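BIFUNCTIONAL PROTEIN Proline utilization A (PutA) (Corynebacterium freiburgense, PDB 5UX5) probably oxidises proline to glutamate in two coupled steps, with an FAD-dependent proline dehydrogenase and an NAD-dependent aldehyde dehydrogenase joined in one chain. Local coordinates at residues S729-G735 and V824-A830; R776-E782 and W801-R806; F815-E819 and W839-F845. All coordinates share one frame; numbering follows the deposited sequence.

How the contacts relate
All three contacts lie in the aldehyde dehydrogenase part of the chain. Contact 1 pairs two parallel strands, 729-734 and 824-830. Contact 2, nested within the loop that contact 1 closes, joins the end of helix 772-779 to strand 804-807, which runs beside strand 824-830; the centres of contacts 1 and 2 are about 14 Å apart. Contact 3 follows along the chain, with its centre about 17 Å from that of contact 2, and interleaves with contact 1: its loop 815-819 leads into strand 824-830, and helix 833-841 follows that strand. Contacts 1 and 3 have centres about 12 Å apart, and Trp839 packs on Ala830. Strands 729-734 and 824-830 are thereby linked to the loop carrying Glu819 of the NAD pocket.

Contact 1: S729-G735 and V824-A830; sequences SLVILVG and VLGIMHA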
# COMPACT_ATOMS: atom_id res chain seq x y z
N SER A 729 11.26 4.63 -11.29
CA SER A 729 12.04 4.36 -12.47
C SER A 729 13.51 4.25 -12.14
O SER A 729 14.26 3.61 -12.87
CB SER A 729 11.85 5.51 -13.47
OG SER A 729 11.39 5.07 -14.74
N LEU A 730 13.90 4.79 -11.02
CA LEU A 730 15.28 4.82 -10.60
C LEU A 730 15.35 4.37 -9.15
O LEU A 730 14.50 4.74 -8.34
CB LEU A 730 15.84 6.23 -10.77
CG LEU A 730 15.69 6.85 -12.17
CD1 LEU A 730 15.84 8.36 -12.14
CD2 LEU A 730 16.71 6.30 -13.15
N VAL A 731 16.34 3.55 -8.85
CA VAL A 731 16.80 3.29 -7.49
C VAL A 731 18.26 3.74 -7.43
O VAL A 731 19.08 3.36 -8.29
CB VAL A 731 16.58 1.80 -7.09
CG1 VAL A 731 17.30 0.86 -8.00
CG2 VAL A 731 16.95 1.50 -5.63
N ILE A 732 18.57 4.60 -6.46
CA ILE A 732 19.90 5.18 -6.30
C ILE A 732 20.46 4.60 -5.01
O ILE A 732 19.95 4.89 -3.92
CB ILE A 732 19.88 6.71 -6.20
CG1 ILE A 732 19.11 7.36 -7.35
CG2 ILE A 732 21.27 7.29 -6.16
CD1 ILE A 732 18.97 8.82 -7.11
N LEU A 733 21.51 3.79 -5.12
CA LEU A 733 22.13 3.13 -3.98
C LEU A 733 23.35 3.92 -3.54
O LEU A 733 24.19 4.28 -4.38
CB LEU A 733 22.55 1.72 -4.34
CG LEU A 733 21.58 0.94 -5.19
CD1 LEU A 733 22.21 -0.39 -5.53
CD2 LEU A 733 20.34 0.75 -4.40
N VAL A 734 23.45 4.21 -2.25
CA VAL A 734 24.63 4.88 -1.70
C VAL A 734 25.60 3.83 -1.19
O VAL A 734 25.22 2.96 -0.39
CB VAL A 734 24.26 5.88 -0.60
CG1 VAL A 734 25.53 6.51 -0.07
CG2 VAL A 734 23.33 6.97 -1.13
N GLY A 735 26.84 3.89 -1.67
CA GLY A 735 27.81 2.92 -1.22
C GLY A 735 27.39 1.50 -1.57
O GLY A 735 26.85 1.24 -2.65
N VAL A 824 10.61 -0.75 -16.68
CA VAL A 824 12.05 -0.60 -16.72
C VAL A 824 12.50 0.20 -15.51
O VAL A 824 12.04 1.32 -15.29
CB VAL A 824 12.52 0.11 -18.01
CG1 VAL A 824 14.05 0.12 -18.10
CG2 VAL A 824 11.88 -0.50 -19.25
N LEU A 825 13.43 -0.37 -14.75
CA LEU A 825 14.02 0.25 -13.59
C LEU A 825 15.50 0.43 -13.84
O LEU A 825 16.14 -0.47 -14.37
CB LEU A 825 13.83 -0.63 -12.36
CG LEU A 825 14.64 -0.28 -11.13
CD1 LEU A 825 14.11 1.00 -10.52
CD2 LEU A 825 14.54 -1.44 -10.15
N GLY A 826 16.04 1.58 -13.47
CA GLY A 826 17.47 1.84 -13.60
C GLY A 826 18.12 2.01 -12.24
O GLY A 826 17.55 2.65 -11.35
N ILE A 827 19.33 1.46 -12.09
CA ILE A 827 20.10 1.58 -10.86
C ILE A 827 21.21 2.58 -11.09
O ILE A 827 21.96 2.46 -12.06
CB ILE A 827 20.69 0.23 -10.41
CG1 ILE A 827 19.61 -0.85 -10.38
CG2 ILE A 827 21.39 0.40 -9.05
CD1 ILE A 827 20.14 -2.20 -10.01
N MET A 828 21.32 3.55 -10.19
CA MET A 828 22.43 4.48 -10.16
C MET A 828 23.24 4.20 -8.91
O MET A 828 22.68 3.82 -7.88
CB MET A 828 21.95 5.93 -10.18
CG MET A 828 20.87 6.18 -11.19
SD MET A 828 20.34 7.89 -11.20
CE MET A 828 21.68 8.69 -12.07
N HIS A 829 24.56 4.32 -9.01
CA HIS A 829 25.44 4.10 -7.88
C HIS A 829 26.04 5.44 -7.48
O HIS A 829 26.84 6.01 -8.22
CB HIS A 829 26.53 3.09 -8.21
CG HIS A 829 26.00 1.76 -8.62
ND1 HIS A 829 25.64 0.78 -7.71
CD2 HIS A 829 25.78 1.22 -9.85
CE1 HIS A 829 25.21 -0.29 -8.35
NE2 HIS A 829 25.29 -0.05 -9.65
N ALA A 830 25.69 5.92 -6.29
CA ALA A 830 26.14 7.21 -5.80
C ALA A 830 27.15 7.03 -4.66
O ALA A 830 27.10 6.05 -3.91
CB ALA A 830 24.97 8.06 -5.33
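Val731 lies beside Ile827 and bonds to strand 824-830 through both its N-H and its C=O, the regular pattern of parallel beta strands, here in the catalytic domain of an aldehyde dehydrogenase. Val731 N donates to Gly826 O over 2.9 Å, and Val731 O receives Met828 N. Leu733 repeats this with Met828 O and Ala830 N. Six such bonds, all nearly straight, run from the Ser729-Gly826 pair to Gly735, whose N meets Ala830 O at 3.1 Å.

Side chains alternate between the faces. On one, the flexible thioether of Met828 runs alongside Ile732, with SD 4.1 Å from Ile732 CG1, while the small Ala830 sets its CB 3.9 Å from Ile732 CG2. Gly826, having no side chain, leaves room for Leu730, whose CB and CD2 come near Gly826 O. On the other face, Val731 CG1 sits between its own N and carbonyl carbon (chi1 59°), where it meets Ile827 CG1 at 3.7 Å; Ile827 CG2 touches Leu733 CD1.

Further out, helix 833-841 covers Ile732, Val734 and Ala830, whereas Phe740 of helix 740-750 packs on Val731 and Leu733. Strand 696-700 continues the sheet beyond strand 729-734, and Lys695 bonds Ser729 OG. His829 suits the less buried margin: its CE1 lies 4.1 Å from Leu733 CD1, while its NE2 is hydrogen-bonded to Asp807 OD1.

Contact 2: R776-E782 and W801-R806; sequences RGLTTLE and WSPGIR
Trp801 offers one face of its indole to Leu778, and five residues later Arg806 reaches back from a neighbouring strand, so that segment 801-806 grips the C-terminal end of helix 772-779, in the aldehyde dehydrogenase domain, at two points. At the first, Leu778 CD1 stands 3.6 Å from the centroid of the six-membered ring of Trp801, 17° off its normal, a CH-pi contact. A branched leucine suits this place because CB and CD2 also come down near the ring, around CE3 and CZ3. Thr779 adds its methyl, CG2 lying 4.0 Å from Trp801 CH2, and Pro770 packs on both Leu778 and Trp801.

Beyond Trp801 the chain enters strand 804-807 at Gly804, which bonds to the backbone of strand 824-830. Arg806 then turns back to the helix: its CG is opposite the carbonyl carbon (chi1 -55°) and the chain is extended as far as NE, the length needed to carry the guanidinium to the helix end. There NH2 of Arg806 gives a nearly straight 2.9 Å bond to Gly777 O, which lies in the guanidinium plane although the donor stands above the carbonyl plane. A weak bond joins Arg806 NH2 to Thr780 O. A cation here would probably be favoured by the helix dipole as well as by Glu785, which forms a salt bridge with NH1.

Thr780 is the first residue to leave helical angles. Its N and OG1 both donate to Arg776 O, from opposite faces of that carbonyl's plane, with Thr780 OG1 at 2.8 Å from Arg776 O.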
# COMPACT_ATOMS: atom_id res chain seq x y z
N ARG A 776 12.61 2.27 -26.70
CA ARG A 776 14.03 2.51 -26.43
C ARG A 776 14.39 2.06 -25.03
O ARG A 776 15.42 1.41 -24.82
CB ARG A 776 14.37 3.99 -26.63
CG ARG A 776 15.81 4.30 -26.25
CD ARG A 776 16.15 5.70 -26.64
NE ARG A 776 17.54 6.09 -26.42
CZ ARG A 776 17.99 7.29 -26.76
NH1 ARG A 776 17.15 8.15 -27.31
NH2 ARG A 776 19.26 7.62 -26.57
N GLY A 777 13.54 2.40 -24.05
CA GLY A 777 13.78 1.99 -22.68
C GLY A 777 13.83 0.48 -22.51
O GLY A 777 14.58 -0.02 -21.67
N LEU A 778 13.04 -0.25 -23.30
CA LEU A 778 12.97 -1.71 -23.18
C LEU A 778 14.11 -2.45 -23.88
O LEU A 778 14.52 -3.51 -23.39
CB LEU A 778 11.64 -2.21 -23.75
CG LEU A 778 10.37 -1.91 -22.98
CD1 LEU A 778 9.19 -2.14 -23.91
CD2 LEU A 778 10.25 -2.75 -21.72
N THR A 779 14.66 -1.93 -24.99
CA THR A 779 15.52 -2.72 -25.88
C THR A 779 16.97 -2.27 -25.95
O THR A 779 17.86 -3.11 -26.14
CB THR A 779 14.97 -2.72 -27.32
OG1 THR A 779 14.94 -1.37 -27.81
CG2 THR A 779 13.58 -3.28 -27.37
N THR A 780 17.25 -0.99 -25.74
CA THR A 780 18.55 -0.40 -26.00
C THR A 780 19.15 0.15 -24.71
O THR A 780 18.42 0.65 -23.87
CB THR A 780 18.45 0.74 -27.04
OG1 THR A 780 17.62 1.76 -26.51
CG2 THR A 780 17.86 0.28 -28.38
N LEU A 781 20.46 -0.01 -24.56
CA LEU A 781 21.23 0.52 -23.44
C LEU A 781 21.99 1.78 -23.82
O LEU A 781 22.17 2.09 -25.00
CB LEU A 781 22.21 -0.53 -22.94
CG LEU A 781 21.57 -1.85 -22.50
CD1 LEU A 781 21.54 -2.90 -23.61
CD2 LEU A 781 22.37 -2.38 -21.36
N GLU A 782 22.40 2.55 -22.81
CA GLU A 782 23.36 3.62 -23.04
C GLU A 782 24.74 3.15 -22.57
O GLU A 782 24.88 2.14 -21.89
CB GLU A 782 22.96 4.92 -22.34
CG GLU A 782 21.52 5.31 -22.57
CD GLU A 782 21.32 6.11 -23.83
OE1 GLU A 782 22.05 7.10 -24.02
OE2 GLU A 782 20.41 5.75 -24.61
N TRP A 801 5.32 -7.41 -21.93
CA TRP A 801 6.78 -7.29 -21.82
C TRP A 801 7.21 -7.68 -20.41
O TRP A 801 6.65 -7.18 -19.43
CB TRP A 801 7.26 -5.87 -22.12
CG TRP A 801 7.32 -5.55 -23.55
CD1 TRP A 801 6.27 -5.22 -24.35
CD2 TRP A 801 8.49 -5.54 -24.39
NE1 TRP A 801 6.71 -5.01 -25.64
CE2 TRP A 801 8.07 -5.20 -25.69
CE3 TRP A 801 9.85 -5.78 -24.16
CZ2 TRP A 801 8.95 -5.09 -26.75
CZ3 TRP A 801 10.73 -5.67 -25.23
CH2 TRP A 801 10.28 -5.33 -26.50
N SER A 802 8.23 -8.53 -20.33
CA SER A 802 8.80 -8.87 -19.03
C SER A 802 9.60 -7.67 -18.52
O SER A 802 10.03 -6.83 -19.31
CB SER A 802 9.66 -10.14 -19.13
OG SER A 802 11.07 -9.89 -19.23
N PRO A 803 9.77 -7.53 -17.20
CA PRO A 803 10.46 -6.34 -16.67
C PRO A 803 11.95 -6.42 -16.91
O PRO A 803 12.52 -7.50 -17.06
CB PRO A 803 10.16 -6.39 -15.18
CG PRO A 803 9.93 -7.88 -14.89
CD PRO A 803 9.35 -8.47 -16.14
N GLY A 804 12.60 -5.24 -16.88
CA GLY A 804 14.04 -5.17 -17.01
C GLY A 804 14.65 -4.25 -15.97
O GLY A 804 13.98 -3.43 -15.38
N ILE A 805 15.96 -4.41 -15.76
CA ILE A 805 16.70 -3.57 -14.81
C ILE A 805 18.05 -3.19 -15.46
O ILE A 805 18.88 -4.06 -15.74
CB ILE A 805 16.92 -4.28 -13.47
CG1 ILE A 805 15.59 -4.63 -12.82
CG2 ILE A 805 17.82 -3.48 -12.54
CD1 ILE A 805 15.75 -5.46 -11.61
N ARG A 806 18.24 -1.88 -15.72
CA ARG A 806 19.53 -1.32 -16.11
C ARG A 806 20.39 -1.01 -14.90
O ARG A 806 19.91 -0.45 -13.90
CB ARG A 806 19.36 -0.00 -16.84
CG ARG A 806 18.50 -0.05 -17.99
CD ARG A 806 18.37 1.34 -18.52
NE ARG A 806 17.52 1.24 -19.69
CZ ARG A 806 17.87 1.66 -20.89
NH1 ARG A 806 19.05 2.25 -21.06
NH2 ARG A 806 17.02 1.49 -21.89

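Contact 3: F815-E819 and W839-F845; sequences FHTHE and WQNSTGF. With NAD (nicotinamide-adenine-dinucleotide), chain F.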
# COMPACT_ATOMS: atom_id res chain seq x y z
N PHE A 815 18.41 7.76 -19.81
CA PHE A 815 17.41 7.10 -18.95
C PHE A 815 17.21 7.83 -17.61
O PHE A 815 16.16 7.66 -16.97
CB PHE A 815 17.77 5.62 -18.73
CG PHE A 815 16.67 4.85 -18.09
CD1 PHE A 815 15.54 4.50 -18.82
CD2 PHE A 815 16.72 4.54 -16.74
CE1 PHE A 815 14.48 3.86 -18.23
CE2 PHE A 815 15.66 3.88 -16.14
CZ PHE A 815 14.55 3.54 -16.88
N HIS A 816 18.17 8.65 -17.20
CA HIS A 816 18.02 9.45 -15.99
C HIS A 816 16.97 10.55 -16.15
O HIS A 816 16.32 10.91 -15.17
CB HIS A 816 19.38 10.03 -15.61
CG HIS A 816 19.35 10.89 -14.40
ND1 HIS A 816 20.22 11.95 -14.23
CD2 HIS A 816 18.58 10.86 -13.29
CE1 HIS A 816 19.96 12.54 -13.07
NE2 HIS A 816 18.97 11.90 -12.49
N THR A 817 16.76 11.06 -17.37
CA THR A 817 15.97 12.27 -17.58
C THR A 817 14.77 12.07 -18.51
O THR A 817 14.19 13.05 -18.98
CB THR A 817 16.86 13.41 -18.13
OG1 THR A 817 17.30 13.12 -19.46
CG2 THR A 817 18.10 13.57 -17.28
N HIS A 818 14.37 10.82 -18.78
CA HIS A 818 13.25 10.52 -19.67
C HIS A 818 12.36 9.46 -19.05
O HIS A 818 12.80 8.33 -18.83
CB HIS A 818 13.76 10.03 -21.03
CG HIS A 818 14.42 11.10 -21.83
ND1 HIS A 818 15.69 11.56 -21.54
CD2 HIS A 818 13.99 11.82 -22.89
CE1 HIS A 818 16.01 12.52 -22.40
NE2 HIS A 818 15.00 12.70 -23.22
N GLU A 819 11.10 9.82 -18.77
CA GLU A 819 10.14 8.86 -18.23
C GLU A 819 9.64 7.98 -19.36
O GLU A 819 9.05 8.49 -20.32
CB GLU A 819 8.98 9.56 -17.53
CG GLU A 819 8.46 10.86 -18.17
CD GLU A 819 7.28 10.66 -19.13
OE1 GLU A 819 6.42 9.82 -18.83
OE2 GLU A 819 7.22 11.36 -20.18
N TRP A 839 21.20 13.85 -7.46
CA TRP A 839 20.74 13.12 -8.64
C TRP A 839 19.22 13.01 -8.67
O TRP A 839 18.61 13.16 -9.73
CB TRP A 839 21.40 11.75 -8.70
CG TRP A 839 22.87 11.80 -8.99
CD1 TRP A 839 23.63 12.91 -9.28
CD2 TRP A 839 23.76 10.69 -9.00
NE1 TRP A 839 24.94 12.55 -9.46
CE2 TRP A 839 25.04 11.19 -9.30
CE3 TRP A 839 23.59 9.32 -8.78
CZ2 TRP A 839 26.15 10.37 -9.39
CZ3 TRP A 839 24.68 8.51 -8.87
CH2 TRP A 839 25.95 9.03 -9.17
N GLN A 840 18.60 12.72 -7.52
CA GLN A 840 17.14 12.63 -7.45
C GLN A 840 16.47 13.96 -7.84
O GLN A 840 15.35 13.96 -8.37
CB GLN A 840 16.73 12.21 -6.04
CG GLN A 840 15.24 11.97 -5.80
CD GLN A 840 15.00 11.25 -4.50
OE1 GLN A 840 15.78 11.38 -3.56
NE2 GLN A 840 13.92 10.48 -4.43
N ASN A 841 17.15 15.08 -7.62
CA ASN A 841 16.57 16.40 -7.83
C ASN A 841 16.77 16.95 -9.24
O ASN A 841 16.17 17.99 -9.56
CB ASN A 841 17.15 17.38 -6.80
CG ASN A 841 16.60 17.12 -5.39
OD1 ASN A 841 15.50 16.59 -5.22
ND2 ASN A 841 17.37 17.51 -4.39
N SER A 842 17.57 16.29 -10.09
CA SER A 842 17.94 16.79 -11.41
C SER A 842 17.37 15.98 -12.57
O SER A 842 17.94 15.95 -13.66
CB SER A 842 19.46 16.86 -11.53
OG SER A 842 20.04 15.63 -11.13
N THR A 843 16.23 15.33 -12.37
CA THR A 843 15.52 14.64 -13.44
C THR A 843 14.72 15.59 -14.33
O THR A 843 14.31 15.19 -15.43
CB THR A 843 14.56 13.59 -12.81
OG1 THR A 843 13.78 14.22 -11.78
CG2 THR A 843 15.33 12.39 -12.25
N GLY A 844 14.48 16.82 -13.87
CA GLY A 844 13.57 17.71 -14.52
C GLY A 844 12.18 17.63 -13.95
O GLY A 844 11.37 18.54 -14.18
N PHE A 845 11.88 16.57 -13.22
CA PHE A 845 10.58 16.33 -12.63
C PHE A 845 10.66 16.43 -11.10
O PHE A 845 11.74 16.44 -10.50
CB PHE A 845 10.04 14.97 -13.07
CG PHE A 845 9.96 14.79 -14.56
CD1 PHE A 845 11.07 14.47 -15.30
CD2 PHE A 845 8.74 14.93 -15.21
CE1 PHE A 845 10.98 14.30 -16.68
CE2 PHE A 845 8.64 14.76 -16.60
CZ PHE A 845 9.77 14.44 -17.33
PA NAD F . -2.19 12.71 -23.66
O1A NAD F . -1.35 13.72 -22.80
O2A NAD F . -1.80 12.84 -25.17
O5B NAD F . -3.72 13.04 -23.54
C5B NAD F . -4.47 12.85 -22.37
C4B NAD F . -5.91 13.29 -22.59
O4B NAD F . -6.04 14.48 -23.38
C3B NAD F . -6.73 12.21 -23.22
O3B NAD F . -8.06 12.27 -22.83
C2B NAD F . -6.53 12.60 -24.63
O2B NAD F . -7.34 11.94 -25.54
C1B NAD F . -6.70 14.08 -24.56
N9A NAD F . -6.18 14.77 -25.74
C8A NAD F . -4.87 14.79 -26.18
N7A NAD F . -4.78 15.52 -27.31
C5A NAD F . -6.05 16.02 -27.65
C6A NAD F . -6.55 16.82 -28.67
N6A NAD F . -5.72 17.35 -29.73
N1A NAD F . -7.86 17.12 -28.69
C2A NAD F . -8.72 16.66 -27.74
N3A NAD F . -8.26 15.87 -26.73
C4A NAD F . -6.95 15.54 -26.66
O3 NAD F . -1.92 11.26 -23.02
PN NAD F . -1.75 9.84 -23.76
O1N NAD F . -1.71 9.91 -25.27
O2N NAD F . -3.00 9.05 -23.48
O5D NAD F . -0.41 9.19 -23.14
C5D NAD F . 0.80 9.91 -23.32
C4D NAD F . 1.85 9.79 -22.21
O4D NAD F . 1.46 10.28 -20.94
C3D NAD F . 2.36 8.43 -21.88
O3D NAD F . 3.06 7.82 -22.90
C2D NAD F . 3.27 8.83 -20.79
O2D NAD F . 4.54 9.03 -21.31
C1D NAD F . 2.63 10.06 -20.19
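His816 extends its imidazole to the end of helix 833-841 and donates a hydrogen bond from NE2 to Trp839 O, 3.1 Å away. With CG opposite the backbone N (chi1 179°), the ring projects far enough to meet the oxygen at its edge and in its own plane. The N-H...O angle is 152°, though the nitrogen stands above the plane of the Trp839 carbonyl. The other ring nitrogen, ND1, accepts a hydrogen bond from the backbone N of Gly812, consistent with a neutral imidazole protonated on NE2. Histidine suits the position because it can bond on both sides and so has its rotation fixed. Ser842 OG, hydrogen-bonded to Glu838 O, also lies at the ring edge, 3.6 Å from His816 CE1.

Thr843 crosses the imidazole at about a right angle. Its CG2 lies opposite its own carbonyl carbon, which puts the methyl 3.7 Å from His816 NE2 and also against His816 O, while Thr843 OG1 accepts a weak bond from Phe845 N. Gly844 between them has a positive phi, a turn that brings Phe845 back towards the loop. The phenyl meets Thr817 O at its edge, CE1 being 4.1 Å away, and its CZ touches Glu819 CG at 3.9 Å.

In Glu819, CG sits between the backbone N and the carbonyl carbon and the chain bends at chi2, carrying the carboxylate, inclined 59° to the phenyl ring, to the NAD. Ser693 OG hydrogen-bonds Glu819 OE1 and so positions it, while the same oxygen accepts a hydrogen bond from O2D of the NAD ribose at 3.2 Å. A glutamate holding the nicotinamide ribose, at the start of a Glu-x-Phe-Gly-Pro sequence, is characteristic of the cofactor site of the aldehyde dehydrogenase family.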